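Local coordinates for protein demethylmenaquinone Methyltransferase (Thermus thermophilus, PDB 1J3L) that is of unsettled function but belongs to the RraA-like family and assembles as three copies of one chain, at residues A[28-33]-A[145-150]; A[77-82]-A[102-107]. All coordinates share one frame; numbering follows the deposited sequence.

Contact 1: A[28-33]-A[145-150]; sequences RARFAG and ADEDGL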
loop_
_atom_site.group_PDB
_atom_site.type_symbol
_atom_site.label_atom_id
_atom_site.label_comp_id
_atom_site.label_asym_id
_atom_site.label_seq_id
_atom_site.Cartn_x
_atom_site.Cartn_y
_atom_site.Cartn_z
ATOM N N ARG A 28 16.133 -8.806 -3.856
ATOM C CA ARG A 28 15.739 -9.227 -5.205
ATOM C C ARG A 28 14.267 -8.916 -5.442
ATOM O O ARG A 28 13.406 -9.387 -4.696
ATOM C CB ARG A 28 15.943 -10.735 -5.410
ATOM C CG ARG A 28 17.353 -11.245 -5.179
ATOM C CD ARG A 28 18.345 -10.779 -6.227
ATOM N NE ARG A 28 19.664 -11.350 -5.954
ATOM C CZ ARG A 28 20.768 -11.077 -6.642
ATOM N NH1 ARG A 28 20.735 -10.232 -7.668
ATOM N NH2 ARG A 28 21.916 -11.645 -6.296
ATOM N N ALA A 29 13.983 -8.131 -6.479
ATOM C CA ALA A 29 12.608 -7.790 -6.819
ATOM C C ALA A 29 12.011 -8.955 -7.601
ATOM O O ALA A 29 10.811 -9.210 -7.547
ATOM C CB ALA A 29 12.572 -6.511 -7.660
ATOM N N ARG A 30 12.871 -9.670 -8.316
ATOM C CA ARG A 30 12.431 -10.806 -9.119
ATOM C C ARG A 30 13.147 -12.081 -8.696
ATOM O O ARG A 30 14.374 -12.100 -8.548
ATOM C CB ARG A 30 12.690 -10.530 -10.606
ATOM C CG ARG A 30 11.918 -9.335 -11.151
ATOM C CD ARG A 30 12.260 -9.061 -12.602
ATOM N NE ARG A 30 11.399 -8.030 -13.178
ATOM C CZ ARG A 30 11.588 -7.470 -14.372
ATOM N NH1 ARG A 30 12.612 -7.837 -15.133
ATOM N NH2 ARG A 30 10.760 -6.530 -14.804
ATOM N N PHE A 31 12.365 -13.137 -8.499
ATOM C CA PHE A 31 12.879 -14.437 -8.097
ATOM C C PHE A 31 11.839 -15.505 -8.434
ATOM O O PHE A 31 10.678 -15.192 -8.706
ATOM C CB PHE A 31 13.177 -14.460 -6.591
ATOM C CG PHE A 31 11.966 -14.239 -5.727
ATOM C CD1 PHE A 31 11.445 -12.961 -5.548
ATOM C CD2 PHE A 31 11.344 -15.312 -5.089
ATOM C CE1 PHE A 31 10.308 -12.744 -4.736
ATOM C CE2 PHE A 31 10.210 -15.117 -4.277
ATOM C CZ PHE A 31 9.694 -13.825 -4.099
ATOM N N ALA A 32 12.260 -16.766 -8.409
ATOM C CA ALA A 32 11.377 -17.877 -8.729
ATOM C C ALA A 32 11.946 -19.198 -8.225
ATOM O O ALA A 32 13.134 -19.297 -7.923
ATOM C CB ALA A 32 11.171 -17.938 -10.237
ATOM N N GLY A 33 11.104 -20.221 -8.136
ATOM C CA GLY A 33 11.599 -21.506 -7.677
ATOM C C GLY A 33 10.530 -22.511 -7.305
ATOM O O GLY A 33 9.330 -22.211 -7.334
ATOM N N ALA A 145 7.912 -14.672 -9.227
ATOM C CA ALA A 145 7.577 -13.425 -8.565
ATOM C C ALA A 145 8.307 -12.237 -9.153
ATOM O O ALA A 145 9.522 -12.278 -9.374
ATOM C CB ALA A 145 7.877 -13.534 -7.072
ATOM N N ASP A 146 7.544 -11.177 -9.410
ATOM C CA ASP A 146 8.092 -9.936 -9.938
ATOM C C ASP A 146 7.137 -8.778 -9.637
ATOM O O ASP A 146 6.155 -8.956 -8.920
ATOM C CB ASP A 146 8.357 -10.051 -11.451
ATOM C CG ASP A 146 7.100 -10.320 -12.253
ATOM O OD1 ASP A 146 6.065 -9.681 -11.974
ATOM O OD2 ASP A 146 7.152 -11.160 -13.179
ATOM N N GLU A 147 7.430 -7.601 -10.188
ATOM C CA GLU A 147 6.616 -6.407 -9.975
ATOM C C GLU A 147 5.137 -6.523 -10.347
ATOM O O GLU A 147 4.325 -5.726 -9.885
ATOM C CB GLU A 147 7.208 -5.218 -10.732
ATOM C CG GLU A 147 7.137 -5.335 -12.246
ATOM C CD GLU A 147 8.350 -6.029 -12.856
ATOM O OE1 GLU A 147 9.243 -6.477 -12.102
ATOM O OE2 GLU A 147 8.409 -6.121 -14.102
ATOM N N ASP A 148 4.778 -7.494 -11.181
ATOM C CA ASP A 148 3.382 -7.645 -11.569
ATOM C C ASP A 148 2.656 -8.675 -10.722
ATOM O O ASP A 148 1.474 -8.937 -10.943
ATOM C CB ASP A 148 3.254 -8.034 -13.050
ATOM C CG ASP A 148 3.793 -6.967 -13.989
ATOM O OD1 ASP A 148 3.358 -5.801 -13.884
ATOM O OD2 ASP A 148 4.649 -7.303 -14.838
ATOM N N GLY A 149 3.356 -9.270 -9.763
ATOM C CA GLY A 149 2.708 -10.255 -8.918
ATOM C C GLY A 149 3.358 -11.625 -8.848
ATOM O O GLY A 149 4.540 -11.787 -9.145
ATOM N N LEU A 150 2.567 -12.617 -8.452
ATOM C CA LEU A 150 3.050 -13.985 -8.296
ATOM C C LEU A 150 2.306 -14.972 -9.180
ATOM O O LEU A 150 1.075 -14.995 -9.195
ATOM C CB LEU A 150 2.883 -14.439 -6.847
ATOM C CG LEU A 150 3.267 -13.479 -5.721
ATOM C CD1 LEU A 150 2.960 -14.126 -4.378
ATOM C CD2 LEU A 150 4.725 -13.142 -5.817
#

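Contact 2: A[77-82]-A[102-107]; sequences LARRAW and REVPIG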
loop_
_atom_site.group_PDB
_atom_site.type_symbol
_atom_site.label_atom_id
_atom_site.label_comp_id
_atom_site.label_asym_id
_atom_site.label_seq_id
_atom_site.Cartn_x
_atom_site.Cartn_y
_atom_site.Cartn_z
ATOM N N LEU A 77 16.992 -14.803 10.007
ATOM C CA LEU A 77 16.448 -15.835 9.132
ATOM C C LEU A 77 16.642 -15.492 7.662
ATOM O O LEU A 77 16.885 -16.371 6.841
ATOM C CB LEU A 77 14.966 -16.075 9.432
ATOM C CG LEU A 77 14.704 -16.785 10.768
ATOM C CD1 LEU A 77 13.219 -17.059 10.910
ATOM C CD2 LEU A 77 15.485 -18.109 10.836
ATOM N N ALA A 78 16.552 -14.213 7.323
ATOM C CA ALA A 78 16.742 -13.820 5.935
ATOM C C ALA A 78 18.141 -14.242 5.486
ATOM O O ALA A 78 18.308 -14.861 4.427
ATOM C CB ALA A 78 16.574 -12.315 5.784
ATOM N N ARG A 79 19.141 -13.907 6.297
ATOM C CA ARG A 79 20.515 -14.251 5.987
ATOM C C ARG A 79 20.692 -15.761 5.978
ATOM O O ARG A 79 21.405 -16.285 5.152
ATOM C CB ARG A 79 21.466 -13.624 7.012
ATOM C CG ARG A 79 21.515 -12.098 6.966
ATOM C CD ARG A 79 22.563 -11.487 7.935
ATOM N NE ARG A 79 22.180 -11.499 9.355
ATOM C CZ ARG A 79 21.451 -10.562 9.956
ATOM N NH1 ARG A 79 21.029 -9.526 9.257
ATOM N NH2 ARG A 79 21.117 -10.678 11.241
ATOM N N ARG A 80 20.037 -16.462 6.898
ATOM C CA ARG A 80 20.159 -17.912 6.936
ATOM C C ARG A 80 19.598 -18.520 5.641
ATOM O O ARG A 80 20.249 -19.351 5.006
ATOM C CB ARG A 80 19.437 -18.484 8.163
ATOM C CG ARG A 80 19.933 -19.859 8.552
ATOM C CD ARG A 80 21.450 -19.876 8.747
ATOM N NE ARG A 80 21.943 -21.248 8.704
ATOM C CZ ARG A 80 23.134 -21.605 8.239
ATOM N NH1 ARG A 80 23.974 -20.691 7.776
ATOM N NH2 ARG A 80 23.473 -22.885 8.208
ATOM N N ALA A 81 18.404 -18.077 5.246
ATOM C CA ALA A 81 17.750 -18.564 4.032
ATOM C C ALA A 81 18.666 -18.400 2.838
ATOM O O ALA A 81 18.757 -19.284 1.975
ATOM C CB ALA A 81 16.442 -17.807 3.792
ATOM N N TRP A 82 19.353 -17.265 2.799
ATOM C CA TRP A 82 20.278 -16.978 1.717
ATOM C C TRP A 82 21.490 -17.902 1.736
ATOM O O TRP A 82 21.899 -18.406 0.690
ATOM C CB TRP A 82 20.743 -15.530 1.793
ATOM C CG TRP A 82 21.775 -15.184 0.778
ATOM C CD1 TRP A 82 21.653 -15.275 -0.576
ATOM C CD2 TRP A 82 23.080 -14.652 1.031
ATOM N NE1 TRP A 82 22.796 -14.827 -1.184
ATOM C CE2 TRP A 82 23.687 -14.437 -0.224
ATOM C CE3 TRP A 82 23.790 -14.330 2.197
ATOM C CZ2 TRP A 82 24.975 -13.914 -0.350
ATOM C CZ3 TRP A 82 25.075 -13.808 2.072
ATOM C CH2 TRP A 82 25.652 -13.604 0.805
ATOM N N ARG A 102 16.539 -5.822 3.286
ATOM C CA ARG A 102 16.854 -5.173 2.014
ATOM C C ARG A 102 18.254 -5.492 1.494
ATOM O O ARG A 102 18.499 -5.470 0.291
ATOM C CB ARG A 102 16.721 -3.656 2.161
ATOM C CG ARG A 102 16.849 -2.891 0.863
ATOM C CD ARG A 102 15.549 -2.966 0.059
ATOM N NE ARG A 102 15.670 -2.322 -1.245
ATOM C CZ ARG A 102 16.445 -2.773 -2.227
ATOM N NH1 ARG A 102 17.166 -3.877 -2.054
ATOM N NH2 ARG A 102 16.508 -2.117 -3.381
ATOM N N GLU A 103 19.159 -5.790 2.414
ATOM C CA GLU A 103 20.545 -6.087 2.081
ATOM C C GLU A 103 20.869 -7.543 1.753
ATOM O O GLU A 103 22.007 -7.848 1.409
ATOM C CB GLU A 103 21.441 -5.606 3.230
ATOM C CG GLU A 103 21.527 -4.097 3.288
ATOM C CD GLU A 103 22.246 -3.588 4.515
ATOM O OE1 GLU A 103 23.335 -4.107 4.840
ATOM O OE2 GLU A 103 21.717 -2.652 5.147
ATOM N N VAL A 104 19.883 -8.432 1.869
ATOM C CA VAL A 104 20.092 -9.853 1.580
ATOM C C VAL A 104 19.655 -10.111 0.143
ATOM O O VAL A 104 18.524 -9.800 -0.234
ATOM C CB VAL A 104 19.271 -10.746 2.542
ATOM C CG1 VAL A 104 19.602 -12.220 2.306
ATOM C CG2 VAL A 104 19.556 -10.351 3.986
ATOM N N PRO A 105 20.548 -10.683 -0.682
ATOM C CA PRO A 105 20.220 -10.958 -2.087
ATOM C C PRO A 105 19.308 -12.141 -2.359
ATOM O O PRO A 105 19.698 -13.099 -3.017
ATOM C CB PRO A 105 21.598 -11.102 -2.745
ATOM C CG PRO A 105 22.431 -11.698 -1.647
ATOM C CD PRO A 105 21.971 -10.957 -0.398
ATOM N N ILE A 106 18.091 -12.057 -1.831
ATOM C CA ILE A 106 17.058 -13.065 -2.024
ATOM C C ILE A 106 15.746 -12.303 -2.114
ATOM O O ILE A 106 15.671 -11.135 -1.730
ATOM C CB ILE A 106 16.927 -14.055 -0.835
ATOM C CG1 ILE A 106 16.551 -13.296 0.441
ATOM C CG2 ILE A 106 18.207 -14.846 -0.672
ATOM C CD1 ILE A 106 16.252 -14.199 1.611
ATOM N N GLY A 107 14.723 -12.961 -2.636
ATOM C CA GLY A 107 13.425 -12.329 -2.729
ATOM C C GLY A 107 12.741 -12.447 -1.387
ATOM O O GLY A 107 12.837 -13.490 -0.738
#

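Contact 1: A[28-33]-A[145-150]
Two torsions of Glu147 turn its carboxylate toward Arg30. CG lies between the backbone N and the carbonyl carbon (chi1 67°), and the chain then folds back at chi2 (-89°). Arg30 instead runs extended from CG to NE, reaching across from the loop just before strand 31-39. The carboxylate meets the edge of the guanidinium, close to its plane, in a two-pronged salt bridge, the two planes 29° apart. Arg30 NE donates to the syn lone pair of Glu147 OE1 at 2.9 Å. The other prong, from Arg30 NH2 to Glu147 OE2, is very short at 2.5 Å, and its exact length is doubtful. On the way, Arg30 CG passes Asp146 CB at 3.6 Å.

Next to this bridge the backbones form an antiparallel pair. Phe31 and Ala145 exchange two bonds, Phe31 N to Ala145 O at 3.1 Å and Ala145 N to Phe31 O at 2.9 Å. Both side chains project from the same face of the sheet. The Phe31 ring turns one face to the methyl of Ala145, a CH-pi contact of 3.7 Å from Ala145 CB to the ring centroid. Leu109 also packs on this ring.

Segment 145-150 is the tip of a beta hairpin of strands 142-146 and 149-153, joined by a type I turn from Asp146 to Gly149. An Asx turn lies within it: Asp146 OD1 accepts from Asp148 N at 2.7 Å. The other oxygen, Asp146 OD2, accepts from Thr5 N. The hairpin loop reaches the second subunit, where Asp148 OD1 accepts from Thr98 N of that subunit.

Glu147 OE2 also forms a salt bridge to Arg4. Two guanidinium groups thus share one carboxylate, whose negative charge probably compensates for their positive charges lying close together.

Contact 2: A[77-82]-A[102-107]
Trp82 packs against all three residues from Val104 to Ile106, and this is the dense part of the contact. CG of Trp82 is anti to its backbone N (chi1 176°), which swings the indole from the helix toward the loop. Pro105 lies over one face of the indole. Pro105 CG is 3.2 Å from Trp82 NE1, near the rim of the ring system. Pro105 CD sits more centrally, 4.0 Å from the centroid of the Trp82 five-membered ring and 14° off the normal, a CH-pi contact. Ile106 CG2 comes obliquely to Trp82 CD1 at 3.5 Å. Val104 CG1 touches Trp82 CB, also at 3.5 Å.

Pro105 is the centre of an inverse gamma turn, closed by Ile106 N donating to Val104 O at 2.8 Å. With this bend, the side chains of Val104, Pro105 and Ile106 all touch the helix. Helix 75-83 is the connection of a beta-alpha-beta crossover from strand 58-63 to the parallel strand 88-92. The contact joins this crossover helix to the loop entering strand 107-110, which lies parallel beside 88-92.

Deeper in, the packing stays close. Ile106 CD1 and Val104 CG1 both meet the carbonyl oxygen of Ala78, with Ile106 CD1 3.5 Å from Ala78 O. Methyl-to-methyl contacts are longer, as from Ile106 CD1 to Ala81 CB at 4.2 Å. Ala81 also rests on Leu51 of helix 45-51.

The outer side is looser, and the dense patch itself borders it. Trp82 is still exposed to solvent although Pro105 lies over one of its faces. Arg79 brushes Val104 CG2 with its CG alone, at 4.0 Å. Its guanidinium group turns elsewhere, to a salt bridge with Glu100.

Overall arrangement
The centres of contact 1 and contact 2 are about 15 Å apart, and contact 2 is nested inside the loop of chain that contact 1 closes. The two touch directly. Arg28 N lies 3.2 Å from Ile106 O, probably a hydrogen bond. Phe31 CD1 packs on Gly107 CA at 3.5 Å. Segments 28-33 and 102-107 are thus neighbours, with the hairpin tip 145-150 and helix 75-83 as their respective partners. Contact 1 is polar at its outer end and reaches a second subunit, through Thr98 of that subunit at the start of helix 98-101. In its own chain, that helix leads into contact 2, which is apolar and touches no other chain of the assembly.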